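Local coordinates for serine acetyltransferase 1, putative (Entamoeba histolytica, PDB 7BW9), which probably catalyses the transfer of an acetyl group from acetyl-CoA to L-serine, a step in cysteine biosynthesis, and binds cysteine, at residues 3-8 and 63-68; 35-40 and 148-153. All blocks are in the same frame, centred on the assembly; numbering follows the deposited sequence.

Contact 1 (3-8 and 63-68); sequences SLLQQT and ERLSLL
L65 is the first residue of 63-68 to meet helix 2-17, and one methyl does most of its work. Its CG stands anti to the backbone N (chi1 -158°), which sends CD2 between L5 and T8 of the other helix. There CD2 lies 3.6 Å from CG2 of T8, the two side chains crossing at about a right angle. Against L5 the relation changes: the side chains slide past each other in opposite directions, with CD2 of L65 and CD2 of L5 4.0 Å apart. The same L65 methyl also rests 3.8 Å from the carbonyl O of L5, so it reaches the backbone of helix 2-17 as well as its side chains. That carbonyl takes a hydrogen bond from the hydroxyl of S9.

One residue on, S66 sits nearest L5 in backbone register, their CA atoms 6.8 Å apart. Its OG lies 3.8 Å from CD1 of L5, a van der Waals touch; the hydroxyl itself is hydrogen-bonded to the carbonyl of L62 in its own helix. The short helix segments run mainly antiparallel, at 132°, with a closest axis separation of 9.9 Å. L93 of helix 82-94 packs on both leucines, and F96 of helix 96-113 on L65 and T8.

With the S66 hydroxyl bonded within its own helix and OG1 of T8 lying near the carbonyls of L4 and L93, dispersion and burial of apolar surface hold this corner of the N-terminal helical bundle together.

Contact 2 (35-40 and 148-153); sequences FLELEL and IEYSRE
E37 and Y150 approach from opposite directions, and a single hydrogen bond joins them: OH of Y150 donates to OE2 of E37 over 2.8 Å. The bond uses the anti lone pair of OE2, the one facing away from OE1. OE2 lies at the edge of the tyrosine ring, near its plane, and the carboxylate and ring planes are 11° apart; together these make the two groups nearly coplanar. A bend in the glutamate (chi2 94°) turns the carboxylate to the phenol, while its CG lies 3.5 Å from OH of Y150. Y150 CG is anti to the backbone N (chi1 167°), and the long ring bridges most of the remaining distance. This buried Tyr-Glu bond ties the start of helix 36-45 to helix 148-162 within the N-terminal helical part, beside the subunit interface.

Around that bond the packing is close. OE1 of E37 lies in the plane of the F35 ring at its edge, 3.3 Å from CD2 of F35. H71 adds a weak hydrogen bond from NE2 to OE2, while I72 and S75 of helix 58-79 and L142 of helix 128-144 press on the tyrosine.

Elsewhere the two segments stand well apart: even their nearest CA atoms, those of E37 and E153, are 11.4 Å from each other. On the far side, I148 and E149 meet S118, S119 and M122 of the second subunit.

E153 reaches back toward E37, their OE2 atoms 5.6 Å apart. It is held by a salt bridge to R125 of the second subunit and a hydrogen bond with OH of Y79 in its own chain. Burying two like charges this close would tend to raise their proton affinity; these partners, with the phenol and H71 on E37, probably offset that cost.

Overall arrangement
Starting at the N terminus, the chain passes through 3-8, then 35-40, then 63-68, and only later 148-153, so the two loops cross rather than nest. Contact 1 closes a loop of 54 residues when helix 58-79 returns to helix 2-17. Contact 2 closes a longer one of 107 residues, mostly helical, bringing helix 148-162 back toward helix 36-45 just before the left-handed beta-helix begins. Their centres are about 17 Å apart, yet they touch: L40 packs on L67, CD1 to CG at 3.7 Å. Helices 36-45 and 58-79 thus link the outer N-terminal helix to the helix bordering the second subunit.

Contact 1 (3-8 and 63-68)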
loop_
_atom_site.group_PDB
_atom_site.type_symbol
_atom_site.label_atom_id
_atom_site.label_comp_id
_atom_site.label_asym_id
_atom_site.label_seq_id
_atom_site.Cartn_x
_atom_site.Cartn_y
_atom_site.Cartn_z
ATOM N N SER A 3 30.543 11.928 21.581
ATOM C CA SER A 3 31.535 10.866 21.659
ATOM C C SER A 3 30.943 9.538 21.197
ATOM O O SER A 3 31.604 8.769 20.497
ATOM C CB SER A 3 32.064 10.761 23.088
ATOM O OG SER A 3 31.028 11.056 24.010
ATOM N N LEU A 4 29.683 9.269 21.546
ATOM C CA LEU A 4 29.051 8.049 21.054
ATOM C C LEU A 4 28.783 8.137 19.554
ATOM O O LEU A 4 28.975 7.154 18.827
ATOM C CB LEU A 4 27.765 7.767 21.825
ATOM C CG LEU A 4 27.065 6.450 21.462
ATOM C CD1 LEU A 4 28.048 5.275 21.407
ATOM C CD2 LEU A 4 25.941 6.168 22.438
ATOM N N LEU A 5 28.371 9.312 19.068
ATOM C CA LEU A 5 28.157 9.487 17.630
ATOM C C LEU A 5 29.450 9.290 16.849
ATOM O O LEU A 5 29.442 8.711 15.754
ATOM C CB LEU A 5 27.563 10.869 17.348
ATOM C CG LEU A 5 26.052 11.008 17.557
ATOM C CD1 LEU A 5 25.620 12.455 17.693
ATOM C CD2 LEU A 5 25.301 10.352 16.406
ATOM N N GLN A 6 30.579 9.754 17.395
ATOM C CA GLN A 6 31.839 9.631 16.668
ATOM C C GLN A 6 32.307 8.188 16.610
ATOM O O GLN A 6 32.810 7.734 15.577
ATOM C CB GLN A 6 32.910 10.510 17.303
ATOM C CG GLN A 6 32.997 11.902 16.687
ATOM C CD GLN A 6 33.553 12.915 17.661
ATOM O OE1 GLN A 6 34.530 12.643 18.359
ATOM N NE2 GLN A 6 32.923 14.083 17.731
ATOM N N GLN A 7 32.166 7.447 17.707
ATOM C CA GLN A 7 32.586 6.052 17.675
ATOM C C GLN A 7 31.725 5.255 16.711
ATOM O O GLN A 7 32.237 4.482 15.887
ATOM C CB GLN A 7 32.526 5.430 19.066
ATOM C CG GLN A 7 32.614 3.912 18.982
ATOM C CD GLN A 7 32.598 3.225 20.319
ATOM O OE1 GLN A 7 31.601 2.590 20.698
ATOM N NE2 GLN A 7 33.693 3.358 21.060
ATOM N N THR A 8 30.406 5.429 16.800
ATOM C CA THR A 8 29.515 4.714 15.892
ATOM C C THR A 8 29.836 5.066 14.444
ATOM O O THR A 8 29.950 4.177 13.595
ATOM C CB THR A 8 28.057 5.022 16.244
ATOM O OG1 THR A 8 27.828 4.719 17.627
ATOM C CG2 THR A 8 27.109 4.191 15.397
ATOM N N GLU A 63 27.517 13.309 9.857
ATOM C CA GLU A 63 26.393 14.216 9.632
ATOM C C GLU A 63 25.086 13.441 9.518
ATOM O O GLU A 63 24.082 13.793 10.143
ATOM C CB GLU A 63 26.610 15.045 8.360
ATOM C CG GLU A 63 27.580 16.207 8.497
ATOM C CD GLU A 63 28.020 16.752 7.139
ATOM O OE1 GLU A 63 27.310 16.479 6.140
ATOM O OE2 GLU A 63 29.064 17.450 7.069
ATOM N N ARG A 64 25.075 12.399 8.691
ATOM C CA ARG A 64 23.836 11.654 8.484
ATOM C C ARG A 64 23.401 10.959 9.763
ATOM O O ARG A 64 22.214 10.979 10.115
ATOM C CB ARG A 64 24.021 10.659 7.345
ATOM C CG ARG A 64 24.362 11.373 6.054
ATOM C CD ARG A 64 24.289 10.492 4.848
ATOM N NE ARG A 64 25.471 9.663 4.728
ATOM C CZ ARG A 64 26.475 9.928 3.901
ATOM N NH1 ARG A 64 26.422 10.999 3.123
ATOM N NH2 ARG A 64 27.521 9.121 3.847
ATOM N N LEU A 65 24.355 10.373 10.494
ATOM C CA LEU A 65 24.019 9.710 11.748
ATOM C C LEU A 65 23.428 10.700 12.742
ATOM O O LEU A 65 22.403 10.419 13.382
ATOM C CB LEU A 65 25.263 9.040 12.326
ATOM C CG LEU A 65 25.012 7.898 13.308
ATOM C CD1 LEU A 65 24.278 6.740 12.620
ATOM C CD2 LEU A 65 26.329 7.436 13.944
ATOM N N SER A 66 24.068 11.873 12.877
ATOM C CA SER A 66 23.615 12.893 13.818
ATOM C C SER A 66 22.225 13.393 13.472
ATOM O O SER A 66 21.389 13.578 14.367
ATOM C CB SER A 66 24.586 14.078 13.840
ATOM O OG SER A 66 25.914 13.663 14.101
ATOM N N LEU A 67 21.974 13.668 12.184
ATOM C CA LEU A 67 20.637 14.093 11.775
ATOM C C LEU A 67 19.599 13.017 12.082
ATOM O O LEU A 67 18.497 13.319 12.551
ATOM C CB LEU A 67 20.627 14.446 10.284
ATOM C CG LEU A 67 19.285 14.883 9.687
ATOM C CD1 LEU A 67 18.681 16.051 10.444
ATOM C CD2 LEU A 67 19.432 15.234 8.205
ATOM N N LEU A 68 19.933 11.751 11.833
ATOM C CA LEU A 68 18.953 10.700 12.092
ATOM C C LEU A 68 18.603 10.639 13.575
ATOM O O LEU A 68 17.428 10.753 13.952
ATOM C CB LEU A 68 19.465 9.351 11.595
ATOM C CG LEU A 68 18.576 8.142 11.973
ATOM C CD1 LEU A 68 17.231 8.115 11.201
ATOM C CD2 LEU A 68 19.323 6.844 11.772
#

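Contact 2 (35-40 and 148-153)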
loop_
_atom_site.group_PDB
_atom_site.type_symbol
_atom_site.label_atom_id
_atom_site.label_comp_id
_atom_site.label_asym_id
_atom_site.label_seq_id
_atom_site.Cartn_x
_atom_site.Cartn_y
_atom_site.Cartn_z
ATOM N N PHE A 35 10.945 8.965 2.951
ATOM C CA PHE A 35 10.743 9.836 4.102
ATOM C C PHE A 35 12.040 9.854 4.898
ATOM O O PHE A 35 12.954 9.067 4.645
ATOM C CB PHE A 35 9.544 9.407 4.961
ATOM C CG PHE A 35 9.668 8.035 5.537
ATOM C CD1 PHE A 35 9.217 6.920 4.821
ATOM C CD2 PHE A 35 10.206 7.848 6.799
ATOM C CE1 PHE A 35 9.310 5.643 5.350
ATOM C CE2 PHE A 35 10.322 6.571 7.340
ATOM C CZ PHE A 35 9.875 5.465 6.614
ATOM N N LEU A 36 12.134 10.784 5.847
ATOM C CA LEU A 36 13.449 11.164 6.358
ATOM C C LEU A 36 14.197 9.963 6.935
ATOM O O LEU A 36 15.323 9.675 6.519
ATOM C CB LEU A 36 13.324 12.277 7.396
ATOM C CG LEU A 36 14.659 12.912 7.808
ATOM C CD1 LEU A 36 15.600 13.068 6.608
ATOM C CD2 LEU A 36 14.420 14.271 8.448
ATOM N N GLU A 37 13.572 9.219 7.859
ATOM C CA GLU A 37 14.304 8.137 8.524
ATOM C C GLU A 37 14.748 7.067 7.533
ATOM O O GLU A 37 15.863 6.550 7.641
ATOM C CB GLU A 37 13.467 7.522 9.639
ATOM C CG GLU A 37 13.130 8.481 10.748
ATOM C CD GLU A 37 11.780 9.139 10.525
ATOM O OE1 GLU A 37 11.495 9.548 9.375
ATOM O OE2 GLU A 37 10.999 9.224 11.493
ATOM N N LEU A 38 13.910 6.740 6.541
ATOM C CA LEU A 38 14.292 5.695 5.589
ATOM C C LEU A 38 15.438 6.153 4.691
ATOM O O LEU A 38 16.419 5.420 4.483
ATOM C CB LEU A 38 13.091 5.274 4.740
ATOM C CG LEU A 38 13.493 4.222 3.701
ATOM C CD1 LEU A 38 14.057 2.952 4.370
ATOM C CD2 LEU A 38 12.342 3.890 2.755
ATOM N N GLU A 39 15.324 7.360 4.131
ATOM C CA GLU A 39 16.409 7.882 3.304
ATOM C C GLU A 39 17.723 7.888 4.074
ATOM O O GLU A 39 18.761 7.451 3.561
ATOM C CB GLU A 39 16.067 9.292 2.806
ATOM C CG GLU A 39 14.909 9.354 1.843
ATOM C CD GLU A 39 14.214 10.713 1.850
ATOM O OE1 GLU A 39 14.857 11.712 2.260
ATOM O OE2 GLU A 39 13.028 10.781 1.447
ATOM N N LEU A 40 17.688 8.341 5.326
ATOM C CA LEU A 40 18.920 8.431 6.105
ATOM C C LEU A 40 19.463 7.058 6.450
ATOM O O LEU A 40 20.672 6.819 6.332
ATOM C CB LEU A 40 18.684 9.242 7.375
ATOM C CG LEU A 40 18.631 10.756 7.136
ATOM C CD1 LEU A 40 18.376 11.492 8.444
ATOM C CD2 LEU A 40 19.929 11.233 6.482
ATOM N N ILE A 148 7.291 3.292 23.193
ATOM C CA ILE A 148 6.328 2.535 22.408
ATOM C C ILE A 148 5.593 3.416 21.405
ATOM O O ILE A 148 5.095 2.899 20.399
ATOM C CB ILE A 148 5.337 1.778 23.309
ATOM C CG1 ILE A 148 4.427 2.752 24.063
ATOM C CG2 ILE A 148 6.098 0.867 24.265
ATOM C CD1 ILE A 148 3.445 2.073 24.974
ATOM N N GLU A 149 5.563 4.732 21.617
ATOM C CA GLU A 149 4.779 5.607 20.755
ATOM C C GLU A 149 5.523 5.942 19.466
ATOM O O GLU A 149 4.979 5.767 18.368
ATOM C CB GLU A 149 4.410 6.887 21.498
ATOM C CG GLU A 149 3.733 6.693 22.847
ATOM C CD GLU A 149 2.211 6.758 22.790
ATOM O OE1 GLU A 149 1.661 7.352 21.836
ATOM O OE2 GLU A 149 1.564 6.218 23.717
ATOM N N TYR A 150 6.757 6.447 19.567
ATOM C CA TYR A 150 7.436 6.869 18.346
ATOM C C TYR A 150 7.865 5.669 17.508
ATOM O O TYR A 150 7.815 5.729 16.278
ATOM C CB TYR A 150 8.639 7.770 18.636
ATOM C CG TYR A 150 9.489 7.907 17.390
ATOM C CD1 TYR A 150 9.047 8.652 16.302
ATOM C CD2 TYR A 150 10.672 7.205 17.260
ATOM C CE1 TYR A 150 9.801 8.742 15.147
ATOM C CE2 TYR A 150 11.427 7.281 16.118
ATOM C CZ TYR A 150 10.997 8.043 15.066
ATOM O OH TYR A 150 11.782 8.096 13.939
ATOM N N SER A 151 8.294 4.572 18.146
ATOM C CA SER A 151 8.637 3.377 17.378
ATOM C C SER A 151 7.449 2.876 16.548
ATOM O O SER A 151 7.643 2.334 15.454
ATOM C CB SER A 151 9.158 2.282 18.310
ATOM O OG SER A 151 8.163 1.852 19.217
ATOM N N ARG A 152 6.220 3.085 17.035
ATOM C CA ARG A 152 5.034 2.687 16.280
ATOM C C ARG A 152 4.777 3.640 15.124
ATOM O O ARG A 152 4.509 3.206 13.995
ATOM C CB ARG A 152 3.812 2.626 17.199
ATOM C CG ARG A 152 2.510 2.274 16.473
ATOM C CD ARG A 152 2.505 0.811 16.014
ATOM N NE ARG A 152 1.371 0.479 15.151
ATOM C CZ ARG A 152 0.187 0.052 15.590
ATOM N NH1 ARG A 152 -0.034 -0.085 16.891
ATOM N NH2 ARG A 152 -0.783 -0.220 14.732
ATOM N N GLU A 153 4.830 4.949 15.398
ATOM C CA GLU A 153 4.756 5.953 14.344
ATOM C C GLU A 153 5.776 5.666 13.245
ATOM O O GLU A 153 5.457 5.698 12.049
ATOM C CB GLU A 153 4.984 7.343 14.946
ATOM C CG GLU A 153 4.703 8.505 14.006
ATOM C CD GLU A 153 5.150 9.848 14.591
ATOM O OE1 GLU A 153 4.366 10.466 15.346
ATOM O OE2 GLU A 153 6.295 10.272 14.314
#